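Local coordinates for DNA mismatch repair protein MUTS (Thermus aquaticus, PDB 1EWQ) that recognises mismatched DNA base pairs at the start of mismatch repair and has a weak ATPase activity, at residues L572-E577 and Y690-T695; L578-G583 and L708-V713; L661-R666 and A694-E699. All blocks are in the same frame, centred on the assembly; numbering follows the deposited sequence.

Contact 1 (L572-E577 and Y690-T695); sequences LEMAHE and YTLFAT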
loop_
_atom_site.group_PDB
_atom_site.type_symbol
_atom_site.label_atom_id
_atom_site.label_comp_id
_atom_site.label_asym_id
_atom_site.label_seq_id
_atom_site.Cartn_x
_atom_site.Cartn_y
_atom_site.Cartn_z
ATOM N N LEU C 572 -16.595 36.753 -12.830
ATOM C CA LEU C 572 -15.420 37.386 -12.280
ATOM C C LEU C 572 -14.832 38.351 -13.284
ATOM O O LEU C 572 -14.670 38.015 -14.459
ATOM C CB LEU C 572 -14.351 36.352 -11.895
ATOM C CG LEU C 572 -13.069 36.990 -11.347
ATOM C CD1 LEU C 572 -13.395 37.778 -10.095
ATOM C CD2 LEU C 572 -12.029 35.920 -11.062
ATOM N N GLU C 573 -14.550 39.559 -12.813
ATOM C CA GLU C 573 -13.910 40.595 -13.610
ATOM C C GLU C 573 -12.720 41.039 -12.783
ATOM O O GLU C 573 -12.861 41.302 -11.588
ATOM C CB GLU C 573 -14.832 41.783 -13.849
ATOM C CG GLU C 573 -15.823 41.572 -14.954
ATOM C CD GLU C 573 -16.224 42.877 -15.601
ATOM O OE1 GLU C 573 -15.335 43.558 -16.158
ATOM O OE2 GLU C 573 -17.420 43.223 -15.558
HETATM N N MSE C 574 -11.557 41.111 -13.424
HETATM C CA MSE C 574 -10.308 41.479 -12.761
HETATM C C MSE C 574 -9.332 42.133 -13.721
HETATM O O MSE C 574 -9.161 41.680 -14.858
HETATM C CB MSE C 574 -9.608 40.240 -12.212
HETATM C CG MSE C 574 -10.073 39.751 -10.879
HETATM SE SE MSE C 574 -8.641 38.685 -10.174
HETATM C CE MSE C 574 -7.531 40.086 -9.513
ATOM N N ALA C 575 -8.647 43.165 -13.249
ATOM C CA ALA C 575 -7.679 43.862 -14.084
ATOM C C ALA C 575 -6.556 44.376 -13.203
ATOM O O ALA C 575 -6.566 45.535 -12.798
ATOM C CB ALA C 575 -8.355 45.021 -14.808
ATOM N N HIS C 576 -5.592 43.508 -12.906
ATOM C CA HIS C 576 -4.468 43.884 -12.053
ATOM C C HIS C 576 -5.042 44.454 -10.767
ATOM O O HIS C 576 -4.562 45.457 -10.260
ATOM C CB HIS C 576 -3.601 44.947 -12.742
ATOM C CG HIS C 576 -2.981 44.488 -14.026
ATOM N ND1 HIS C 576 -1.845 43.706 -14.070
ATOM C CD2 HIS C 576 -3.350 44.688 -15.313
ATOM C CE1 HIS C 576 -1.544 43.445 -15.329
ATOM N NE2 HIS C 576 -2.443 44.028 -16.103
ATOM N N GLU C 577 -6.079 43.804 -10.252
ATOM C CA GLU C 577 -6.751 44.240 -9.032
ATOM C C GLU C 577 -6.551 43.316 -7.824
ATOM O O GLU C 577 -6.233 42.134 -7.975
ATOM C CB GLU C 577 -8.255 44.381 -9.305
ATOM C CG GLU C 577 -8.609 45.517 -10.258
ATOM C CD GLU C 577 -10.042 45.445 -10.775
ATOM O OE1 GLU C 577 -10.369 44.481 -11.502
ATOM O OE2 GLU C 577 -10.836 46.359 -10.454
ATOM N N TYR C 690 -2.789 40.066 -10.376
ATOM C CA TYR C 690 -4.218 39.806 -10.271
ATOM C C TYR C 690 -4.318 38.910 -9.040
ATOM O O TYR C 690 -3.952 37.728 -9.084
ATOM C CB TYR C 690 -4.746 39.056 -11.496
ATOM C CG TYR C 690 -4.578 39.759 -12.828
ATOM C CD1 TYR C 690 -3.315 40.043 -13.336
ATOM C CD2 TYR C 690 -5.694 40.077 -13.613
ATOM C CE1 TYR C 690 -3.159 40.621 -14.603
ATOM C CE2 TYR C 690 -5.555 40.653 -14.874
ATOM C CZ TYR C 690 -4.288 40.921 -15.366
ATOM O OH TYR C 690 -4.142 41.466 -16.628
ATOM N N THR C 691 -4.817 39.476 -7.950
ATOM C CA THR C 691 -4.915 38.747 -6.707
ATOM C C THR C 691 -6.341 38.479 -6.203
ATOM O O THR C 691 -7.168 39.390 -6.127
ATOM C CB THR C 691 -4.137 39.500 -5.588
ATOM O OG1 THR C 691 -2.772 39.696 -5.980
ATOM C CG2 THR C 691 -4.173 38.721 -4.304
ATOM N N LEU C 692 -6.615 37.215 -5.882
ATOM C CA LEU C 692 -7.899 36.823 -5.300
ATOM C C LEU C 692 -7.503 36.447 -3.871
ATOM O O LEU C 692 -6.698 35.539 -3.654
ATOM C CB LEU C 692 -8.515 35.612 -6.008
ATOM C CG LEU C 692 -9.110 35.773 -7.406
ATOM C CD1 LEU C 692 -9.654 34.428 -7.877
ATOM C CD2 LEU C 692 -10.226 36.812 -7.389
ATOM N N PHE C 693 -8.062 37.154 -2.903
ATOM C CA PHE C 693 -7.724 36.930 -1.508
ATOM C C PHE C 693 -8.967 36.625 -0.693
ATOM O O PHE C 693 -9.709 37.542 -0.338
ATOM C CB PHE C 693 -7.021 38.187 -0.969
ATOM C CG PHE C 693 -6.446 38.045 0.419
ATOM C CD1 PHE C 693 -5.542 39.000 0.896
ATOM C CD2 PHE C 693 -6.799 36.981 1.253
ATOM C CE1 PHE C 693 -4.998 38.898 2.173
ATOM C CE2 PHE C 693 -6.258 36.870 2.542
ATOM C CZ PHE C 693 -5.357 37.831 2.998
ATOM N N ALA C 694 -9.189 35.338 -0.416
ATOM C CA ALA C 694 -10.320 34.892 0.390
ATOM C C ALA C 694 -9.927 35.101 1.845
ATOM O O ALA C 694 -8.872 34.622 2.283
ATOM C CB ALA C 694 -10.601 33.415 0.138
ATOM N N THR C 695 -10.768 35.796 2.601
ATOM C CA THR C 695 -10.457 36.070 4.005
ATOM C C THR C 695 -11.717 36.330 4.817
ATOM O O THR C 695 -12.800 36.484 4.256
ATOM C CB THR C 695 -9.528 37.313 4.123
ATOM O OG1 THR C 695 -9.193 37.553 5.498
ATOM C CG2 THR C 695 -10.217 38.543 3.557
#

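Contact 2 (L578-G583 and L708-V713); sequences LVLITG and LKNLHV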
loop_
_atom_site.group_PDB
_atom_site.type_symbol
_atom_site.label_atom_id
_atom_site.label_comp_id
_atom_site.label_asym_id
_atom_site.label_seq_id
_atom_site.Cartn_x
_atom_site.Cartn_y
_atom_site.Cartn_z
ATOM N N LEU C 578 -6.725 43.880 -6.631
ATOM C CA LEU C 578 -6.631 43.134 -5.380
ATOM C C LEU C 578 -8.092 42.826 -5.061
ATOM O O LEU C 578 -8.836 43.707 -4.626
ATOM C CB LEU C 578 -6.049 44.016 -4.279
ATOM C CG LEU C 578 -5.624 43.406 -2.942
ATOM C CD1 LEU C 578 -5.991 44.385 -1.849
ATOM C CD2 LEU C 578 -6.286 42.075 -2.688
ATOM N N VAL C 579 -8.504 41.585 -5.290
ATOM C CA VAL C 579 -9.888 41.184 -5.063
ATOM C C VAL C 579 -10.073 40.429 -3.758
ATOM O O VAL C 579 -9.643 39.289 -3.629
ATOM C CB VAL C 579 -10.390 40.286 -6.225
ATOM C CG1 VAL C 579 -11.793 39.795 -5.943
ATOM C CG2 VAL C 579 -10.349 41.056 -7.531
ATOM N N LEU C 580 -10.717 41.061 -2.789
ATOM C CA LEU C 580 -10.945 40.411 -1.507
ATOM C C LEU C 580 -12.296 39.734 -1.561
ATOM O O LEU C 580 -13.261 40.310 -2.080
ATOM C CB LEU C 580 -10.945 41.433 -0.375
ATOM C CG LEU C 580 -9.661 42.230 -0.151
ATOM C CD1 LEU C 580 -9.964 43.368 0.798
ATOM C CD2 LEU C 580 -8.564 41.322 0.414
ATOM N N ILE C 581 -12.360 38.513 -1.034
ATOM C CA ILE C 581 -13.601 37.755 -1.007
ATOM C C ILE C 581 -13.919 37.360 0.427
ATOM O O ILE C 581 -13.315 36.442 0.980
ATOM C CB ILE C 581 -13.500 36.478 -1.865
ATOM C CG1 ILE C 581 -13.116 36.854 -3.294
ATOM C CG2 ILE C 581 -14.815 35.732 -1.840
ATOM C CD1 ILE C 581 -12.900 35.681 -4.218
ATOM N N THR C 582 -14.866 38.071 1.023
ATOM C CA THR C 582 -15.276 37.809 2.394
ATOM C C THR C 582 -16.465 36.849 2.415
ATOM O O THR C 582 -17.001 36.494 1.373
ATOM C CB THR C 582 -15.641 39.137 3.120
ATOM O OG1 THR C 582 -16.390 39.981 2.234
ATOM C CG2 THR C 582 -14.384 39.865 3.555
ATOM N N GLY C 583 -16.864 36.425 3.606
ATOM C CA GLY C 583 -17.974 35.502 3.726
ATOM C C GLY C 583 -17.518 34.239 4.436
ATOM O O GLY C 583 -16.317 34.015 4.590
ATOM N N LEU C 708 -8.442 48.002 -5.121
ATOM C CA LEU C 708 -8.983 46.985 -4.236
ATOM C C LEU C 708 -10.455 46.809 -4.571
ATOM O O LEU C 708 -11.204 47.784 -4.635
ATOM C CB LEU C 708 -8.827 47.397 -2.767
ATOM C CG LEU C 708 -9.298 46.426 -1.671
ATOM C CD1 LEU C 708 -8.779 46.887 -0.306
ATOM C CD2 LEU C 708 -10.810 46.362 -1.642
ATOM N N LYS C 709 -10.863 45.566 -4.803
ATOM C CA LYS C 709 -12.253 45.267 -5.113
ATOM C C LYS C 709 -12.818 44.253 -4.116
ATOM O O LYS C 709 -12.139 43.305 -3.719
ATOM C CB LYS C 709 -12.392 44.716 -6.536
ATOM C CG LYS C 709 -13.828 44.412 -6.907
ATOM C CD LYS C 709 -13.949 43.656 -8.236
ATOM C CE LYS C 709 -13.576 44.525 -9.424
ATOM N NZ LYS C 709 -13.732 43.766 -10.686
ATOM N N ASN C 710 -14.067 44.458 -3.718
ATOM C CA ASN C 710 -14.721 43.566 -2.782
ATOM C C ASN C 710 -15.781 42.661 -3.407
ATOM O O ASN C 710 -16.587 43.087 -4.234
ATOM C CB ASN C 710 -15.350 44.372 -1.639
ATOM C CG ASN C 710 -14.341 44.748 -0.571
ATOM O OD1 ASN C 710 -13.725 43.875 0.044
ATOM N ND2 ASN C 710 -14.165 46.045 -0.345
ATOM N N LEU C 711 -15.734 41.395 -3.005
ATOM C CA LEU C 711 -16.673 40.364 -3.413
ATOM C C LEU C 711 -16.918 39.553 -2.138
ATOM O O LEU C 711 -16.179 39.683 -1.161
ATOM C CB LEU C 711 -16.084 39.452 -4.500
ATOM C CG LEU C 711 -15.897 39.990 -5.919
ATOM C CD1 LEU C 711 -15.404 38.859 -6.817
ATOM C CD2 LEU C 711 -17.215 40.537 -6.455
ATOM N N HIS C 712 -17.958 38.728 -2.138
ATOM C CA HIS C 712 -18.259 37.919 -0.971
ATOM C C HIS C 712 -19.289 36.855 -1.274
ATOM O O HIS C 712 -19.936 36.862 -2.326
ATOM C CB HIS C 712 -18.779 38.793 0.190
ATOM C CG HIS C 712 -20.199 39.255 0.023
ATOM N ND1 HIS C 712 -20.575 40.199 -0.908
ATOM C CD2 HIS C 712 -21.337 38.887 0.658
ATOM C CE1 HIS C 712 -21.881 40.392 -0.840
ATOM N NE2 HIS C 712 -22.367 39.605 0.102
ATOM N N VAL C 713 -19.410 35.923 -0.343
ATOM C CA VAL C 713 -20.397 34.872 -0.442
ATOM C C VAL C 713 -21.190 35.018 0.846
ATOM O O VAL C 713 -20.709 35.608 1.815
ATOM C CB VAL C 713 -19.750 33.476 -0.529
ATOM C CG1 VAL C 713 -19.078 33.309 -1.892
ATOM C CG2 VAL C 713 -18.742 33.297 0.592
HETATM O O HOH W 1 -14.743 41.409 0.445
#

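Contact 3 (L661-R666 and A694-E699); sequences LDEVGR and ATHYFE. With SO4 (sulfate ion), chain F.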
loop_
_atom_site.group_PDB
_atom_site.type_symbol
_atom_site.label_atom_id
_atom_site.label_comp_id
_atom_site.label_asym_id
_atom_site.label_seq_id
_atom_site.Cartn_x
_atom_site.Cartn_y
_atom_site.Cartn_z
ATOM N N LEU C 661 -4.748 33.782 -2.652
ATOM C CA LEU C 661 -4.510 33.688 -1.215
ATOM C C LEU C 661 -5.771 33.258 -0.488
ATOM O O LEU C 661 -6.857 33.789 -0.710
ATOM C CB LEU C 661 -4.004 35.016 -0.654
ATOM C CG LEU C 661 -2.762 35.629 -1.317
ATOM C CD1 LEU C 661 -2.343 36.869 -0.526
ATOM C CD2 LEU C 661 -1.626 34.610 -1.380
ATOM N N ASP C 662 -5.595 32.285 0.397
ATOM C CA ASP C 662 -6.683 31.696 1.165
ATOM C C ASP C 662 -6.449 31.912 2.658
ATOM O O ASP C 662 -5.702 31.169 3.292
ATOM C CB ASP C 662 -6.742 30.199 0.824
ATOM C CG ASP C 662 -7.828 29.447 1.574
ATOM O OD1 ASP C 662 -7.492 28.428 2.234
ATOM O OD2 ASP C 662 -9.005 29.851 1.487
ATOM N N GLU C 663 -7.076 32.954 3.201
ATOM C CA GLU C 663 -6.992 33.284 4.623
ATOM C C GLU C 663 -5.579 33.541 5.173
ATOM O O GLU C 663 -5.226 33.098 6.274
ATOM C CB GLU C 663 -7.703 32.195 5.442
ATOM C CG GLU C 663 -9.084 31.811 4.879
ATOM C CD GLU C 663 -9.876 30.868 5.779
ATOM O OE1 GLU C 663 -9.283 29.921 6.330
ATOM O OE2 GLU C 663 -11.100 31.062 5.926
ATOM N N VAL C 664 -4.770 34.262 4.408
ATOM C CA VAL C 664 -3.423 34.604 4.849
ATOM C C VAL C 664 -3.564 35.543 6.055
ATOM O O VAL C 664 -4.296 36.539 5.994
ATOM C CB VAL C 664 -2.631 35.285 3.696
ATOM C CG1 VAL C 664 -1.412 36.028 4.228
ATOM C CG2 VAL C 664 -2.185 34.223 2.706
ATOM N N GLY C 665 -2.886 35.206 7.151
ATOM C CA GLY C 665 -2.956 36.012 8.365
ATOM C C GLY C 665 -3.364 35.197 9.584
ATOM O O GLY C 665 -3.147 35.600 10.726
ATOM N N ARG C 666 -3.980 34.048 9.327
ATOM C CA ARG C 666 -4.427 33.116 10.366
ATOM C C ARG C 666 -3.204 32.571 11.114
ATOM O O ARG C 666 -2.079 32.650 10.630
ATOM C CB ARG C 666 -5.128 31.918 9.715
ATOM C CG ARG C 666 -4.199 31.293 8.666
ATOM C CD ARG C 666 -4.445 29.831 8.317
ATOM N NE ARG C 666 -5.702 29.604 7.625
ATOM C CZ ARG C 666 -5.895 28.632 6.735
ATOM N NH1 ARG C 666 -4.907 27.808 6.419
ATOM N NH2 ARG C 666 -7.087 28.468 6.183
ATOM N N ALA C 694 -9.189 35.338 -0.416
ATOM C CA ALA C 694 -10.320 34.892 0.390
ATOM C C ALA C 694 -9.927 35.101 1.845
ATOM O O ALA C 694 -8.872 34.622 2.283
ATOM C CB ALA C 694 -10.601 33.415 0.138
ATOM N N THR C 695 -10.768 35.796 2.601
ATOM C CA THR C 695 -10.457 36.070 4.005
ATOM C C THR C 695 -11.717 36.330 4.817
ATOM O O THR C 695 -12.800 36.484 4.256
ATOM C CB THR C 695 -9.528 37.313 4.123
ATOM O OG1 THR C 695 -9.193 37.553 5.498
ATOM C CG2 THR C 695 -10.217 38.543 3.557
ATOM N N HIS C 696 -11.572 36.366 6.140
ATOM C CA HIS C 696 -12.691 36.649 7.034
ATOM C C HIS C 696 -12.520 38.052 7.591
ATOM O O HIS C 696 -13.438 38.603 8.186
ATOM C CB HIS C 696 -12.724 35.667 8.205
ATOM C CG HIS C 696 -13.068 34.272 7.803
ATOM N ND1 HIS C 696 -14.256 33.952 7.184
ATOM C CD2 HIS C 696 -12.363 33.118 7.891
ATOM C CE1 HIS C 696 -14.267 32.661 6.903
ATOM N NE2 HIS C 696 -13.130 32.133 7.321
ATOM N N TYR C 697 -11.335 38.623 7.405
ATOM C CA TYR C 697 -11.057 39.961 7.918
ATOM C C TYR C 697 -11.880 41.057 7.253
ATOM O O TYR C 697 -11.601 41.455 6.116
ATOM C CB TYR C 697 -9.571 40.276 7.756
ATOM C CG TYR C 697 -8.663 39.441 8.636
ATOM C CD1 TYR C 697 -7.359 39.161 8.245
ATOM C CD2 TYR C 697 -9.089 38.990 9.890
ATOM C CE1 TYR C 697 -6.498 38.466 9.073
ATOM C CE2 TYR C 697 -8.230 38.290 10.733
ATOM C CZ TYR C 697 -6.935 38.034 10.318
ATOM O OH TYR C 697 -6.059 37.358 11.138
ATOM N N PHE C 698 -12.905 41.536 7.950
ATOM C CA PHE C 698 -13.715 42.620 7.404
ATOM C C PHE C 698 -12.802 43.842 7.349
ATOM O O PHE C 698 -12.971 44.725 6.516
ATOM C CB PHE C 698 -14.917 42.942 8.304
ATOM C CG PHE C 698 -16.052 41.962 8.197
ATOM C CD1 PHE C 698 -16.042 40.774 8.929
ATOM C CD2 PHE C 698 -17.147 42.236 7.376
ATOM C CE1 PHE C 698 -17.103 39.874 8.854
ATOM C CE2 PHE C 698 -18.218 41.338 7.292
ATOM C CZ PHE C 698 -18.194 40.154 8.036
ATOM N N GLU C 699 -11.829 43.876 8.253
ATOM C CA GLU C 699 -10.904 44.988 8.306
ATOM C C GLU C 699 -10.202 45.215 6.960
ATOM O O GLU C 699 -9.958 46.355 6.577
ATOM C CB GLU C 699 -9.882 44.795 9.447
ATOM C CG GLU C 699 -9.572 43.355 9.800
ATOM C CD GLU C 699 -10.636 42.711 10.684
ATOM O OE1 GLU C 699 -10.574 42.855 11.932
ATOM O OE2 GLU C 699 -11.538 42.068 10.116
HETATM S S SO4 F . -17.510 34.863 8.841
HETATM O O1 SO4 F . -17.640 35.620 10.099
HETATM O O2 SO4 F . -18.832 34.690 8.213
HETATM O O3 SO4 F . -16.619 35.604 7.938
HETATM O O4 SO4 F . -16.934 33.541 9.136
HETATM O O HOH W 2 -7.016 36.162 6.344
HETATM O O HOH W 3 -4.108 35.492 13.112
#

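Contact 1 (L572-E577 and Y690-T695)
The CD2 methyls of Leu572 and Leu692 meet end-on, 4.2 Å apart, and the selenium of Met574, a selenomethionine, lies across the second leucine with SE 3.7 Å from Leu692 CD2. The methyl of Met574 turns toward Tyr690, though its place is doubtful because it crowds a carbonyl.

The aromatic part is made by His576 and Tyr690. Their rings are inclined at 44° with centroids 4.3 Å apart, and the Tyr690 hydroxyl lies over a face of the imidazole. With chi1 at -60°, CG of Tyr690 stands beside its own backbone N, and the ring lies against the 574-576 backbone: His576 N sits 3.4 Å above one face, while Met574 O approaches the edge. Replacing the ring by the methyl of an alanine is likely to leave the imidazole and the turn at His576 without their aromatic support, and Asp549 O without its hydroxyl partner.

Polar bonds complete the set. Thr691 N donates to Glu577 O at 3.0 Å, although that oxygen is less surely placed. Both imidazole nitrogens find oxygens outside the segments: ND1 is hydrogen-bonded to the backbone O of Arg688, NE2 to Asp549 OD2. Flanked by two such oxygens, the buried His576 ring is fixed in its rotation and may well favour the protonated form.

Contact 2 (L578-G583 and L708-V713)
Leu708 runs alongside Leu578 on one face of the sheet, and its branch end also meets the next leucine on that face: Leu708 CG is 3.9 Å from Leu578 CD1, and Leu708 CD1 is 3.9 Å from Leu580 CD1. On the reverse face Val579 CG1 touches Leu711 CD1 at 3.8 Å, while Ile581 packs its CG1 against Leu711 CB.

Between these layers the two strands run parallel and in register. Leu578, Leu580 and Thr582 turn their backbone groups to the partner, using the amides of Lys709, Leu711 and Val713 and the carbonyls of Lys709 and Leu711. The bond from Lys709 N to Leu578 O, 2.8 Å long, is nearly straight at its hydrogen (170°).

From Asn710 onward the face bearing Leu580 and Thr582 turns polar. Water 1 lies within bonding distance of Thr582 OG1 (2.8 Å), Asn710 OD1 (2.7 Å) and Leu711 O, though with more acceptors in reach than protons it may not serve them all at once. Thr582 OG1 stands between its own backbone N and carbonyl carbon (chi1 42°), where it also meets Ala733 N; Asn710 ND2 bonds Thr701 O. Gly583 opens the Walker A loop, predicted to bind ATP; a beta carbon on it would strike Val713 O.

Strand 578-582 has strand 690-694 along its other edge, and strand 708-716 is followed outward by antiparallel strand 723-730. Helix 589-603 packs on Ile581 with Phe592 and Leu593, whereas Leu580 faces Leu700 of helix 698-701.

Contact 3 (L661-R666 and A694-E699)
Ala694 grips the end of strand 657-662 with both of its backbone polar groups: its N donates to Leu661 O at 2.8 Å, and its O receives Glu663 N at 2.6 Å. Past this parallel pairing the chains diverge and side chains approach each other. Glu663 OE2 comes to 2.7 Å of His696 NE2, carboxylate and imidazole inclined at 59°; NE2 also has a weak hydrogen bond with Asn585 ND2. His696 ND1 donates to O3 of a sulfate at 3.0 Å, an ion probably taken up from the crystallisation liquor and also bound by Thr668 and Ser669 of the second subunit. Further on, Gly665 CA meets the edge of the Tyr697 ring, where a beta carbon would be tight against CE1. Water 2 joins Val664 O to Thr695 OG1, and water 3 sits on Gly665 O with a weak link to the Tyr697 hydroxyl.

The second shell sets these groups. Arg666 NH2 donates to Glu663 OE1 at 2.6 Å, in the guanidinium plane and on the anti lone pair, a salt bridge that steadies the carboxylate from the side away from OE2; Arg666 is itself paired with Glu642. Thr695 OG1 accepts Tyr697 N at 3.1 Å, an ST turn.

The hydrophobic strand that ends at Asp662, with Glu663 just after it, matches the Walker B motif of MutS and ABC ATPases. Strand 621-625 flanks strand 657-662 on its other edge, helix 638-652 packs on Leu661 and Val664, and helix 670-687 lies against Tyr697.

How the contacts relate
All three contacts meet around the parallel core of the ATPase domain's sheet, where strand 690-694 lies between strands 657-662 and 578-582. Contact 1 brings the end of a different sheet onto it, and its centre is about 8 Å from that of contact 2; Thr691 O and Val579 N, 2.7 Å apart, are a probable hydrogen bond between them. Contact 3 shares Ala694 and Thr695 with contact 1. Toward contact 2, Ile581 O and Thr695 N, 3.1 Å apart, are a probable hydrogen bond, and Gly583 O comes to 3.3 Å of His696 ND1. The predicted nucleotide site thus lies at contacts 2 and 3, over 50 Å from the bound DNA.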